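Local atomic coordinates of RNA methyltransferase, TrmH family (Porphyromonas gingivalis, PDB entry 2I6D), a protein that probably binds RNA and transfers a methyl group to it, as a knotted methyltransferase of the TrmH (SpoU) family. Residues P178-F183 with P193-T198. Numbering follows the deposited sequence.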
loop_
_atom_site.group_PDB
_atom_site.type_symbol
_atom_site.label_atom_id
_atom_site.label_comp_id
_atom_site.label_asym_id
_atom_site.label_seq_id
_atom_site.Cartn_x
_atom_site.Cartn_y
_atom_site.Cartn_z
ATOM N N PRO A 178 -3.404 22.013 0.330
ATOM C CA PRO A 178 -2.577 22.095 1.515
ATOM C C PRO A 178 -1.738 20.830 1.690
ATOM O O PRO A 178 -2.217 19.709 1.443
ATOM C CB PRO A 178 -3.604 22.183 2.670
ATOM C CG PRO A 178 -4.873 21.638 2.088
ATOM C CD PRO A 178 -4.846 21.961 0.643
ATOM N N VAL A 179 -0.505 21.026 2.117
ATOM C CA VAL A 179 0.423 19.941 2.323
ATOM C C VAL A 179 0.825 19.899 3.790
ATOM O O VAL A 179 1.587 20.741 4.272
ATOM C CB VAL A 179 1.676 20.052 1.409
ATOM C CG1 VAL A 179 2.568 18.828 1.601
ATOM C CG2 VAL A 179 1.264 20.193 -0.063
ATOM N N TYR A 180 0.299 18.913 4.491
ATOM C CA TYR A 180 0.563 18.739 5.911
ATOM C C TYR A 180 1.693 17.734 6.076
ATOM O O TYR A 180 1.912 16.873 5.206
ATOM C CB TYR A 180 -0.698 18.205 6.602
ATOM C CG TYR A 180 -1.821 19.189 6.579
ATOM C CD1 TYR A 180 -2.728 19.215 5.521
ATOM C CD2 TYR A 180 -1.990 20.092 7.625
ATOM C CE1 TYR A 180 -3.764 20.130 5.499
ATOM C CE2 TYR A 180 -3.022 21.003 7.621
ATOM C CZ TYR A 180 -3.908 21.014 6.552
ATOM O OH TYR A 180 -4.934 21.932 6.520
ATOM N N GLY A 181 2.429 17.870 7.167
ATOM C CA GLY A 181 3.517 16.943 7.493
ATOM C C GLY A 181 3.560 16.662 8.974
ATOM O O GLY A 181 3.327 17.565 9.796
ATOM N N ALA A 182 3.905 15.422 9.324
ATOM C CA ALA A 182 4.009 15.009 10.717
ATOM C C ALA A 182 5.455 15.198 11.196
ATOM O O ALA A 182 6.391 14.613 10.618
ATOM C CB ALA A 182 3.591 13.547 10.859
ATOM N N PHE A 183 5.628 16.054 12.204
ATOM C CA PHE A 183 6.955 16.413 12.710
ATOM C C PHE A 183 6.965 16.336 14.213
ATOM O O PHE A 183 5.907 16.292 14.838
ATOM C CB PHE A 183 7.309 17.839 12.310
ATOM C CG PHE A 183 7.548 18.006 10.830
ATOM C CD1 PHE A 183 8.806 17.757 10.281
ATOM C CD2 PHE A 183 6.520 18.418 9.993
ATOM C CE1 PHE A 183 9.028 17.915 8.900
ATOM C CE2 PHE A 183 6.725 18.577 8.630
ATOM C CZ PHE A 183 7.995 18.342 8.086
ATOM N N PRO A 193 -6.756 23.721 12.476
ATOM C CA PRO A 193 -8.043 23.486 11.827
ATOM C C PRO A 193 -7.741 22.613 10.622
ATOM O O PRO A 193 -6.781 22.877 9.907
ATOM C CB PRO A 193 -8.517 24.888 11.391
ATOM C CG PRO A 193 -7.442 25.861 11.856
ATOM C CD PRO A 193 -6.215 25.064 12.190
ATOM N N LEU A 194 -8.506 21.564 10.424
ATOM C CA LEU A 194 -8.240 20.643 9.331
ATOM C C LEU A 194 -9.385 20.693 8.326
ATOM O O LEU A 194 -10.531 20.999 8.701
ATOM C CB LEU A 194 -8.131 19.210 9.891
ATOM C CG LEU A 194 -7.029 18.884 10.919
ATOM C CD1 LEU A 194 -7.138 17.456 11.467
ATOM C CD2 LEU A 194 -5.647 19.168 10.310
ATOM N N PRO A 195 -9.096 20.360 7.048
ATOM C CA PRO A 195 -10.203 20.237 6.107
ATOM C C PRO A 195 -10.967 18.957 6.365
ATOM O O PRO A 195 -10.452 18.049 7.027
ATOM C CB PRO A 195 -9.500 20.165 4.730
ATOM C CG PRO A 195 -8.062 20.421 4.965
ATOM C CD PRO A 195 -7.801 20.092 6.396
ATOM N N ASN A 196 -12.200 18.878 5.867
ATOM C CA ASN A 196 -12.956 17.622 5.961
ATOM C C ASN A 196 -12.193 16.533 5.217
ATOM O O ASN A 196 -11.468 16.815 4.269
ATOM C CB ASN A 196 -14.348 17.793 5.334
ATOM C CG ASN A 196 -15.246 16.571 5.531
ATOM O OD1 ASN A 196 -15.137 15.561 4.823
ATOM N ND2 ASN A 196 -16.167 16.674 6.479
ATOM N N PHE A 197 -12.400 15.288 5.632
ATOM C CA PHE A 197 -11.775 14.127 4.994
ATOM C C PHE A 197 -11.954 14.081 3.469
ATOM O O PHE A 197 -11.060 13.613 2.743
ATOM C CB PHE A 197 -12.359 12.851 5.604
ATOM C CG PHE A 197 -11.381 11.737 5.706
ATOM C CD1 PHE A 197 -10.699 11.523 6.895
ATOM C CD2 PHE A 197 -11.144 10.885 4.626
ATOM C CE1 PHE A 197 -9.798 10.467 7.025
ATOM C CE2 PHE A 197 -10.221 9.836 4.733
ATOM C CZ PHE A 197 -9.549 9.636 5.945
ATOM N N THR A 198 -13.089 14.569 2.978
ATOM C CA THR A 198 -13.362 14.535 1.535
ATOM C C THR A 198 -12.724 15.672 0.754
ATOM O O THR A 198 -12.780 15.689 -0.484
ATOM C CB THR A 198 -14.857 14.599 1.260
ATOM O OG1 THR A 198 -15.388 15.761 1.898
ATOM C CG2 THR A 198 -15.540 13.358 1.780
HETATM O O HOH W 1 -4.104 23.745 9.351
#
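In the parallel sheet of the SpoU methylase fold, strand 179-182 runs between strands 201-206 and 222-225, and Tyr180 reaches from it to the loop 193-198, which precedes strand 201-206. Leu194 and Pro195 of that loop receive the phenol. With CG anti to the carbonyl carbon (chi1 -66°), the ring points at the loop, touching Leu203, Asp222 and Leu224 of the two flanking strands, and Pro195 approaches it from the opposite direction. Tyr180 OH lies 3.4 Å from Pro195 CD, and Tyr180 CZ is 4.0 Å from the same methylene. Leu194 adds one branch of its fork, the methyl CD2, at 4.2 Å from Tyr180 CE2; both aliphatic groups meet the ring obliquely. Trp253 of helix 242-255 touches Leu194 and Pro195 and also packs edge-to-face with Tyr180, joining loop, strand and helix. Two residues before Tyr180, the ring of Pro178 brings CG to 4.5 Å from Pro195 CG, a looser apolar touch; both prolines offer compact, rigid methylene surfaces. A water in the plane of the tyrosine ring, at its edge, donates to Pro193 O at 2.9 Å and makes a weak, long contact of 3.5 Å with Tyr180 OH. A tyrosine suits this boundary, its ring packing against aliphatic carbon and its hydroxyl lying near water. The contact is essentially apolar: no direct hydrogen bond joins the two segments, and the water bridge is weak on its tyrosine side.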